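Local coordinates for 401aa long hypothetical glucose-1-phosphate thymidylyltransferase (Sulfolobus tokodaii, PDB 2GGO), which probably works as a bifunctional sugar-1-phosphate nucleotidylyltransferase and amino-sugar acetyltransferase, supplying UDP-N-acetylglucosamine and UDP-N-acetylgalactosamine, at residues 116-122 with 196-202; 219-224 with 279-283; 295-301 with 312-318. One frame throughout, in Å; residues are numbered along the deposited sequence.

Overall arrangement
From the N terminus, interaction 1 comes first: the chain leaves strand 117-123, runs through strands and helices including 184-194, and returns as strand 197-201 to pair alongside it at one border of the nucleotidyltransferase sheet. Interaction 2 then closes a 54-residue excursion, bringing strand 281-283 of the beta-helix back against helix 212-225 and so holding the two halves of the chain together. Interaction 3 is the shortest loop, joining two consecutive coils of that beta-helix. The three follow in series and none nests or crosses. Interactions 2 and 3 touch, since strands 281-283 and 298-300 are neighbours, whereas the centre of interaction 1 lies about 31 and 37 Å from theirs.

Interaction 1 of 3, residues 116-122 with 196-202; sequences ENAIIGV and RVKVIEY
Glu116 and Arg196 meet at the start of the paired segments, their carboxylate and guanidinium planes turned 66° apart. Glu116 OE2 approaches Arg196 NE at the guanidinium edge, but at 3.7 Å the salt bridge is long, and the same OE2, buried without a hydrogen-bond partner, presses against the Lys198 chain, 2.9 Å from Lys198 CG. With an alanine at Glu116, the Arg196 guanidinium is likely to lose its nearby negative charge, and the Lys198 methylenes the group lying on them. Water 1 ties the same end together, accepting from Asn117 N and ND2 and donating to Arg196 O, while Asn117 OD1 is held by Asn164 N.

On one face of the sheet, Ala118 CB rests 3.7 Å from Lys198 CB. Farther along, with Ile120 CG1 beside the backbone N (chi1 -66°), CG2 is left anti to it and presses on Tyr202 CB at 3.5 Å. Val122 runs alongside Tyr202, with Val122 CG2 at the ring's edge; the phenol oxygen goes on to Tyr205 O, Asn104 N and Ser103 OG. On the other face, Ile119 and Val199 meet at an angle, Ile119 CG2 4.0 Å from Val199 CG2. The backbone bonds straighten toward Gly121, whose N reaches Ile200 O at 2.8 Å, whereas Ile119 N to Lys198 O is weak. Helices 106-111 and 184-194 cover the two faces, completing the alpha/beta/alpha layering of a GT-A nucleotidyltransferase domain, with 197-201 as a parallel border strand of its mixed sheet.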
loop_
_atom_site.group_PDB
_atom_site.type_symbol
_atom_site.label_atom_id
_atom_site.label_comp_id
_atom_site.label_asym_id
_atom_site.label_seq_id
_atom_site.Cartn_x
_atom_site.Cartn_y
_atom_site.Cartn_z
ATOM N N GLU A 116 8.711 25.547 15.135
ATOM C CA GLU A 116 8.857 25.889 13.725
ATOM C C GLU A 116 8.189 24.866 12.810
ATOM O O GLU A 116 7.880 23.736 13.225
ATOM C CB GLU A 116 10.327 26.028 13.327
ATOM C CG GLU A 116 11.263 26.368 14.469
ATOM C CD GLU A 116 12.044 25.164 14.910
ATOM O OE1 GLU A 116 12.194 24.909 16.141
ATOM O OE2 GLU A 116 12.512 24.464 13.987
ATOM N N ASN A 117 7.958 25.290 11.569
ATOM C CA ASN A 117 7.548 24.398 10.508
ATOM C C ASN A 117 8.667 23.415 10.238
ATOM O O ASN A 117 9.801 23.820 10.002
ATOM C CB ASN A 117 7.255 25.189 9.253
ATOM C CG ASN A 117 6.087 26.127 9.416
ATOM O OD1 ASN A 117 4.949 25.730 9.293
ATOM N ND2 ASN A 117 6.372 27.399 9.668
ATOM N N ALA A 118 8.360 22.117 10.276
ATOM C CA ALA A 118 9.357 21.082 9.958
ATOM C C ALA A 118 8.856 20.045 8.919
ATOM O O ALA A 118 7.674 19.993 8.588
ATOM C CB ALA A 118 9.850 20.389 11.245
ATOM N N ILE A 119 9.771 19.215 8.441
ATOM C CA ILE A 119 9.498 18.294 7.358
ATOM C C ILE A 119 10.432 17.113 7.485
ATOM O O ILE A 119 11.590 17.277 7.843
ATOM C CB ILE A 119 9.643 19.042 6.023
ATOM C CG1 ILE A 119 8.265 19.379 5.474
ATOM C CG2 ILE A 119 10.509 18.312 4.985
ATOM C CD1 ILE A 119 8.326 19.912 4.101
ATOM N N ILE A 120 9.909 15.908 7.254
ATOM C CA ILE A 120 10.733 14.693 7.316
ATOM C C ILE A 120 11.267 14.346 5.933
ATOM O O ILE A 120 10.579 14.499 4.933
ATOM C CB ILE A 120 10.019 13.528 8.043
ATOM C CG1 ILE A 120 9.849 13.919 9.518
ATOM C CG2 ILE A 120 10.824 12.227 7.941
ATOM C CD1 ILE A 120 8.929 13.049 10.332
ATOM N N GLY A 121 12.529 13.949 5.900
ATOM C CA GLY A 121 13.200 13.544 4.687
ATOM C C GLY A 121 13.829 12.190 4.898
ATOM O O GLY A 121 14.350 11.876 5.976
ATOM N N VAL A 122 13.758 11.377 3.862
ATOM C CA VAL A 122 14.238 10.016 3.924
ATOM C C VAL A 122 15.203 9.815 2.754
ATOM O O VAL A 122 15.021 10.395 1.674
ATOM C CB VAL A 122 13.040 8.989 3.909
ATOM C CG1 VAL A 122 12.167 9.153 2.676
ATOM C CG2 VAL A 122 13.526 7.551 4.051
ATOM N N ARG A 196 11.928 29.558 8.337
ATOM C CA ARG A 196 12.840 28.463 8.570
ATOM C C ARG A 196 11.995 27.190 8.717
ATOM O O ARG A 196 11.137 27.089 9.611
ATOM C CB ARG A 196 13.663 28.786 9.813
ATOM C CG ARG A 196 14.099 27.643 10.666
ATOM C CD ARG A 196 14.102 28.123 12.108
ATOM N NE ARG A 196 14.754 27.174 12.997
ATOM C CZ ARG A 196 16.074 27.032 13.100
ATOM N NH1 ARG A 196 16.900 27.781 12.366
ATOM N NH2 ARG A 196 16.573 26.135 13.939
ATOM N N VAL A 197 12.223 26.252 7.795
ATOM C CA VAL A 197 11.527 24.969 7.733
ATOM C C VAL A 197 12.545 23.858 8.015
ATOM O O VAL A 197 13.295 23.482 7.117
ATOM C CB VAL A 197 10.906 24.766 6.334
ATOM C CG1 VAL A 197 10.005 23.559 6.310
ATOM C CG2 VAL A 197 10.124 25.974 5.930
ATOM N N LYS A 198 12.599 23.365 9.257
ATOM C CA LYS A 198 13.543 22.300 9.662
ATOM C C LYS A 198 13.423 21.070 8.776
ATOM O O LYS A 198 12.422 20.872 8.099
ATOM C CB LYS A 198 13.289 21.864 11.106
ATOM C CG LYS A 198 13.987 22.668 12.174
ATOM C CD LYS A 198 14.034 21.902 13.523
ATOM C CE LYS A 198 15.008 20.700 13.495
ATOM N NZ LYS A 198 15.174 20.034 14.828
ATOM N N VAL A 199 14.449 20.247 8.769
ATOM C CA VAL A 199 14.384 18.995 8.051
ATOM C C VAL A 199 14.967 17.945 8.989
ATOM O O VAL A 199 16.165 17.995 9.326
ATOM C CB VAL A 199 15.120 19.042 6.660
ATOM C CG1 VAL A 199 15.526 17.659 6.191
ATOM C CG2 VAL A 199 14.251 19.694 5.597
ATOM N N ILE A 200 14.096 17.031 9.439
ATOM C CA ILE A 200 14.508 15.840 10.196
ATOM C C ILE A 200 14.689 14.695 9.199
ATOM O O ILE A 200 13.878 14.515 8.286
ATOM C CB ILE A 200 13.467 15.393 11.265
ATOM C CG1 ILE A 200 12.639 16.570 11.794
ATOM C CG2 ILE A 200 14.135 14.552 12.379
ATOM C CD1 ILE A 200 13.411 17.631 12.524
ATOM N N GLU A 201 15.765 13.938 9.375
ATOM C CA GLU A 201 16.046 12.828 8.500
ATOM C C GLU A 201 15.420 11.593 9.125
ATOM O O GLU A 201 15.732 11.241 10.279
ATOM C CB GLU A 201 17.553 12.644 8.309
ATOM C CG GLU A 201 17.942 11.857 7.047
ATOM C CD GLU A 201 19.288 11.134 7.176
ATOM O OE1 GLU A 201 20.207 11.652 7.865
ATOM O OE2 GLU A 201 19.425 10.031 6.589
ATOM N N TYR A 202 14.516 10.963 8.366
ATOM C CA TYR A 202 13.882 9.715 8.779
ATOM C C TYR A 202 14.895 8.576 8.829
ATOM O O TYR A 202 15.663 8.392 7.877
ATOM C CB TYR A 202 12.733 9.354 7.832
ATOM C CG TYR A 202 11.964 8.160 8.326
ATOM C CD1 TYR A 202 11.146 8.257 9.450
ATOM C CD2 TYR A 202 12.079 6.926 7.705
ATOM C CE1 TYR A 202 10.451 7.159 9.935
ATOM C CE2 TYR A 202 11.380 5.825 8.184
ATOM C CZ TYR A 202 10.572 5.954 9.296
ATOM O OH TYR A 202 9.882 4.881 9.780
HETATM O O HOH W 1 8.828 27.828 10.251
#

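Interaction 2 of 3, residues 219-224 with 279-283; sequences NKWALD and PYTIL
Tyr280 OH donates to Asp224 OD1 at 2.9 Å, using the syn lone pair on the side of the second carboxylate oxygen. The carboxylate comes in at the edge of the phenol ring and stands nearly upright to it, the two planes 81° apart. Lys220, one helical turn earlier, crosses the same ring from above. Its chain is straight as far as CD and then bends (chi3 78°), which lays CE over the middle of the face, 3.7 Å from the Tyr280 ring centroid, in a CH-pi contact. The ammonium stays over that face as well, NZ 4.8 Å from the Tyr280 centroid in a cation-pi contact, and forms its salt bridge with Glu297.

The ring therefore fastens helix 212-225, the last helix of the chain, to the left-handed parallel beta-helix built by the hexapeptide repeats. The local axes of helix and strand cross at 92°, almost perpendicular. Tyr280 itself has a positive phi and sits at the turn leading into strand 281-283.

Below these polar contacts the packing is apolar. Leu223 CD2 meets both Tyr280 CD1, at 4.0 Å, and Ile282 CG1, at 3.9 Å, the leucine and isoleucine side chains running antiparallel. Ile282 also brings CD1 to within 3.8 Å of Asn219 CB, while the Asn219 amide is fixed by bonds to Leu29 N, Pro27 O and Ile215 O.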
loop_
_atom_site.group_PDB
_atom_site.type_symbol
_atom_site.label_atom_id
_atom_site.label_comp_id
_atom_site.label_asym_id
_atom_site.label_seq_id
_atom_site.Cartn_x
_atom_site.Cartn_y
_atom_site.Cartn_z
ATOM N N ASN A 219 4.397 -5.793 2.812
ATOM C CA ASN A 219 3.874 -6.923 3.569
ATOM C C ASN A 219 5.033 -7.821 3.855
ATOM O O ASN A 219 5.076 -8.446 4.917
ATOM C CB ASN A 219 2.822 -7.663 2.714
ATOM C CG ASN A 219 1.439 -7.324 3.071
ATOM O OD1 ASN A 219 0.887 -7.861 4.010
ATOM N ND2 ASN A 219 0.828 -6.435 2.313
ATOM N N LYS A 220 6.011 -7.857 2.941
ATOM C CA LYS A 220 7.230 -8.648 3.208
ATOM C C LYS A 220 7.990 -8.040 4.369
ATOM O O LYS A 220 8.265 -8.700 5.366
ATOM C CB LYS A 220 8.115 -8.702 1.982
ATOM C CG LYS A 220 7.681 -9.715 0.917
ATOM C CD LYS A 220 8.640 -9.650 -0.208
ATOM C CE LYS A 220 9.931 -10.411 0.159
ATOM N NZ LYS A 220 10.748 -10.307 -1.056
ATOM N N TRP A 221 8.258 -6.741 4.276
ATOM C CA TRP A 221 8.861 -6.046 5.432
ATOM C C TRP A 221 8.160 -6.335 6.774
ATOM O O TRP A 221 8.772 -6.755 7.755
ATOM C CB TRP A 221 8.928 -4.547 5.186
ATOM C CG TRP A 221 9.822 -3.920 6.220
ATOM C CD1 TRP A 221 11.182 -3.781 6.152
ATOM C CD2 TRP A 221 9.426 -3.415 7.507
ATOM N NE1 TRP A 221 11.651 -3.200 7.311
ATOM C CE2 TRP A 221 10.594 -2.973 8.158
ATOM C CE3 TRP A 221 8.196 -3.274 8.161
ATOM C CZ2 TRP A 221 10.559 -2.384 9.433
ATOM C CZ3 TRP A 221 8.161 -2.721 9.402
ATOM C CH2 TRP A 221 9.336 -2.281 10.043
ATOM N N ALA A 222 6.868 -6.100 6.824
ATOM C CA ALA A 222 6.112 -6.342 8.024
ATOM C C ALA A 222 6.198 -7.764 8.582
ATOM O O ALA A 222 6.178 -7.964 9.807
ATOM C CB ALA A 222 4.624 -5.933 7.794
ATOM N N LEU A 223 6.197 -8.753 7.681
ATOM C CA LEU A 223 6.265 -10.149 8.074
ATOM C C LEU A 223 7.605 -10.357 8.744
ATOM O O LEU A 223 7.702 -11.002 9.804
ATOM C CB LEU A 223 6.082 -11.083 6.847
ATOM C CG LEU A 223 6.110 -12.572 7.190
ATOM C CD1 LEU A 223 5.257 -12.890 8.417
ATOM C CD2 LEU A 223 5.658 -13.361 5.976
ATOM N N ASP A 224 8.633 -9.761 8.161
ATOM C CA ASP A 224 9.956 -9.892 8.745
ATOM C C ASP A 224 10.052 -9.219 10.117
ATOM O O ASP A 224 10.576 -9.806 11.073
ATOM C CB ASP A 224 10.993 -9.309 7.805
ATOM C CG ASP A 224 11.302 -10.228 6.644
ATOM O OD1 ASP A 224 11.139 -11.459 6.773
ATOM O OD2 ASP A 224 11.744 -9.718 5.600
ATOM N N PRO A 279 8.035 -19.313 1.365
ATOM C CA PRO A 279 8.384 -18.011 1.965
ATOM C C PRO A 279 7.618 -16.815 1.396
ATOM O O PRO A 279 7.502 -16.622 0.158
ATOM C CB PRO A 279 9.884 -17.895 1.664
ATOM C CG PRO A 279 10.373 -19.353 1.778
ATOM C CD PRO A 279 9.248 -20.134 1.071
ATOM N N TYR A 280 7.142 -15.998 2.313
ATOM C CA TYR A 280 6.446 -14.728 2.059
ATOM C C TYR A 280 5.035 -14.927 1.583
ATOM O O TYR A 280 4.490 -14.088 0.906
ATOM C CB TYR A 280 7.271 -13.756 1.207
ATOM C CG TYR A 280 8.511 -13.371 1.963
ATOM C CD1 TYR A 280 8.412 -12.588 3.133
ATOM C CD2 TYR A 280 9.771 -13.846 1.570
ATOM C CE1 TYR A 280 9.557 -12.243 3.880
ATOM C CE2 TYR A 280 10.925 -13.517 2.303
ATOM C CZ TYR A 280 10.799 -12.720 3.464
ATOM O OH TYR A 280 11.925 -12.397 4.196
ATOM N N THR A 281 4.434 -16.030 2.028
ATOM C CA THR A 281 3.027 -16.282 1.826
ATOM C C THR A 281 2.302 -15.523 2.920
ATOM O O THR A 281 2.536 -15.784 4.069
ATOM C CB THR A 281 2.717 -17.763 1.914
ATOM O OG1 THR A 281 3.233 -18.406 0.726
ATOM C CG2 THR A 281 1.189 -17.984 1.978
ATOM N N ILE A 282 1.416 -14.622 2.536
ATOM C CA ILE A 282 0.660 -13.820 3.480
ATOM C C ILE A 282 -0.808 -14.022 3.229
ATOM O O ILE A 282 -1.342 -13.561 2.239
ATOM C CB ILE A 282 1.103 -12.272 3.386
ATOM C CG1 ILE A 282 2.536 -12.120 3.976
ATOM C CG2 ILE A 282 0.090 -11.274 4.053
ATOM C CD1 ILE A 282 3.459 -11.416 2.961
ATOM N N LEU A 283 -1.495 -14.753 4.099
ATOM C CA LEU A 283 -2.926 -14.884 3.875
ATOM C C LEU A 283 -3.589 -13.994 4.875
ATOM O O LEU A 283 -3.511 -14.326 6.074
ATOM C CB LEU A 283 -3.373 -16.329 4.137
ATOM C CG LEU A 283 -2.448 -17.285 3.364
ATOM C CD1 LEU A 283 -2.541 -18.753 3.892
ATOM C CD2 LEU A 283 -2.799 -17.197 1.923
#

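Interaction 3 of 3, residues 295-301 with 312-318; sequences VKESVIM and VGDSVIA
Between 295-301 and 312-318 the backbone bonds fall into two parallel groups separated by a corner. Before it, Lys296 N donates to Val312 O and Lys296 O accepts from Asp314 N at 2.8 Å. Beyond it, Val299 N reaches Ser315 O, Ile317 N reaches Val299 O in an almost straight bond of 2.7 Å, and Met301 N reaches Ile317 O. Glu297 and Asp314 both take positive phi values to turn the corner.

Polar side chains gather there. Ser298 OG donates back to Lys296 O at 2.7 Å, from well above the carbonyl plane, so that oxygen serves two donors; Ser298 OG also accepts a weak bond from Ser315 N. Lys296 bends to bring NZ within 2.8 Å of Asp314 OD2 in a salt bridge, meeting the syn side 27° out of the carboxylate plane, and water 2 links NZ to Asp314 OD1. Asn331 ND2 also donates to Asp314 OD2. Lys296 and Arg352 on Asp314, with Lys220 on Glu297, probably offset the like charges of Glu297 OE1 and Asp314 OD1, 3.8 Å apart.

The contact joins consecutive coils, in register, of the left-handed parallel beta-helix of the hexapeptide-repeat transferases.

Apolar contacts divide by face. Val295, Ile300, Val312 and Ile317 point inside the coil; Ile300 and Ile317 lie side by side in the same rotamer, Ile300 CG1 3.9 Å from Ile317 CD1. Val299 and Val316 face outward to helix 212-225, where Met301 CE packs on Val316 CG1 at 3.8 Å.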
loop_
_atom_site.group_PDB
_atom_site.type_symbol
_atom_site.label_atom_id
_atom_site.label_comp_id
_atom_site.label_asym_id
_atom_site.label_seq_id
_atom_site.Cartn_x
_atom_site.Cartn_y
_atom_site.Cartn_z
ATOM N N VAL A 295 1.677 -21.605 -2.939
ATOM C CA VAL A 295 1.732 -20.149 -2.919
ATOM C C VAL A 295 3.120 -19.716 -2.495
ATOM O O VAL A 295 3.739 -20.365 -1.654
ATOM C CB VAL A 295 0.678 -19.563 -1.913
ATOM C CG1 VAL A 295 0.781 -18.035 -1.826
ATOM C CG2 VAL A 295 -0.711 -19.983 -2.279
ATOM N N LYS A 296 3.610 -18.644 -3.129
ATOM C CA LYS A 296 4.911 -18.108 -2.806
ATOM C C LYS A 296 4.897 -16.613 -2.961
ATOM O O LYS A 296 4.427 -16.078 -3.990
ATOM C CB LYS A 296 5.951 -18.669 -3.784
ATOM C CG LYS A 296 7.388 -18.470 -3.282
ATOM C CD LYS A 296 8.264 -18.104 -4.437
ATOM C CE LYS A 296 7.634 -17.204 -5.401
ATOM N NZ LYS A 296 8.684 -16.710 -6.377
ATOM N N GLU A 297 5.464 -15.922 -1.995
ATOM C CA GLU A 297 5.558 -14.465 -2.099
ATOM C C GLU A 297 4.351 -13.775 -2.659
ATOM O O GLU A 297 4.419 -13.057 -3.667
ATOM C CB GLU A 297 6.754 -14.048 -2.935
ATOM C CG GLU A 297 7.240 -12.677 -2.507
ATOM C CD GLU A 297 8.707 -12.482 -2.797
ATOM O OE1 GLU A 297 9.071 -11.460 -3.418
ATOM O OE2 GLU A 297 9.498 -13.370 -2.407
ATOM N N SER A 298 3.230 -13.925 -1.995
ATOM C CA SER A 298 2.011 -13.230 -2.441
ATOM C C SER A 298 1.175 -12.834 -1.263
ATOM O O SER A 298 1.281 -13.413 -0.203
ATOM C CB SER A 298 1.143 -14.151 -3.337
ATOM O OG SER A 298 1.994 -14.924 -4.141
ATOM N N VAL A 299 0.288 -11.892 -1.512
ATOM C CA VAL A 299 -0.606 -11.355 -0.542
ATOM C C VAL A 299 -1.963 -11.725 -1.065
ATOM O O VAL A 299 -2.337 -11.374 -2.200
ATOM C CB VAL A 299 -0.460 -9.816 -0.472
ATOM C CG1 VAL A 299 -1.326 -9.254 0.644
ATOM C CG2 VAL A 299 1.059 -9.467 -0.239
ATOM N N ILE A 300 -2.687 -12.456 -0.262
ATOM C CA ILE A 300 -4.024 -12.922 -0.676
ATOM C C ILE A 300 -4.955 -12.405 0.431
ATOM O O ILE A 300 -4.837 -12.768 1.583
ATOM C CB ILE A 300 -4.043 -14.476 -0.810
ATOM C CG1 ILE A 300 -3.060 -14.966 -1.914
ATOM C CG2 ILE A 300 -5.400 -14.997 -1.157
ATOM C CD1 ILE A 300 -2.814 -16.518 -1.886
ATOM N N MET A 301 -5.836 -11.491 0.041
ATOM C CA MET A 301 -6.682 -10.761 0.961
ATOM C C MET A 301 -7.899 -11.538 1.436
ATOM O O MET A 301 -8.084 -12.738 1.137
ATOM C CB MET A 301 -7.020 -9.385 0.358
ATOM C CG MET A 301 -5.770 -8.513 0.080
ATOM S SD MET A 301 -6.023 -6.960 -0.787
ATOM C CE MET A 301 -4.308 -6.496 -0.987
ATOM N N VAL A 312 0.263 -19.953 -7.029
ATOM C CA VAL A 312 0.226 -18.467 -6.972
ATOM C C VAL A 312 1.596 -18.013 -6.557
ATOM O O VAL A 312 2.011 -18.300 -5.455
ATOM C CB VAL A 312 -0.848 -17.945 -5.936
ATOM C CG1 VAL A 312 -1.005 -16.450 -5.897
ATOM C CG2 VAL A 312 -2.229 -18.530 -6.288
ATOM N N GLY A 313 2.316 -17.292 -7.397
ATOM C CA GLY A 313 3.700 -16.919 -7.066
ATOM C C GLY A 313 3.765 -15.440 -7.333
ATOM O O GLY A 313 3.020 -14.970 -8.187
ATOM N N ASP A 314 4.388 -14.667 -6.429
ATOM C CA ASP A 314 4.624 -13.229 -6.614
ATOM C C ASP A 314 3.444 -12.388 -7.003
ATOM O O ASP A 314 3.560 -11.453 -7.820
ATOM C CB ASP A 314 5.637 -13.056 -7.677
ATOM C CG ASP A 314 6.927 -13.817 -7.359
ATOM O OD1 ASP A 314 7.632 -13.286 -6.458
ATOM O OD2 ASP A 314 7.209 -14.921 -7.972
ATOM N N SER A 315 2.321 -12.657 -6.421
ATOM C CA SER A 315 1.097 -11.974 -6.810
ATOM C C SER A 315 0.386 -11.256 -5.695
ATOM O O SER A 315 0.697 -11.469 -4.523
ATOM C CB SER A 315 0.152 -13.000 -7.397
ATOM O OG SER A 315 0.913 -13.849 -8.320
ATOM N N VAL A 316 -0.555 -10.408 -6.076
ATOM C CA VAL A 316 -1.422 -9.761 -5.068
ATOM C C VAL A 316 -2.850 -10.078 -5.411
ATOM O O VAL A 316 -3.319 -9.710 -6.493
ATOM C CB VAL A 316 -1.320 -8.235 -5.037
ATOM C CG1 VAL A 316 -2.341 -7.695 -4.000
ATOM C CG2 VAL A 316 0.088 -7.782 -4.598
ATOM N N ILE A 317 -3.554 -10.752 -4.515
ATOM C CA ILE A 317 -4.926 -11.141 -4.861
ATOM C C ILE A 317 -5.901 -10.528 -3.868
ATOM O O ILE A 317 -5.747 -10.675 -2.675
ATOM C CB ILE A 317 -5.066 -12.664 -4.845
ATOM C CG1 ILE A 317 -4.265 -13.321 -5.949
ATOM C CG2 ILE A 317 -6.486 -13.151 -4.981
ATOM C CD1 ILE A 317 -4.266 -14.855 -5.632
ATOM N N ALA A 318 -6.919 -9.846 -4.369
ATOM C CA ALA A 318 -7.678 -8.994 -3.499
ATOM C C ALA A 318 -8.736 -9.794 -2.750
ATOM O O ALA A 318 -8.508 -11.023 -2.540
ATOM C CB ALA A 318 -8.206 -7.813 -4.237
HETATM O O HOH W 2 10.269 -14.227 -5.930
#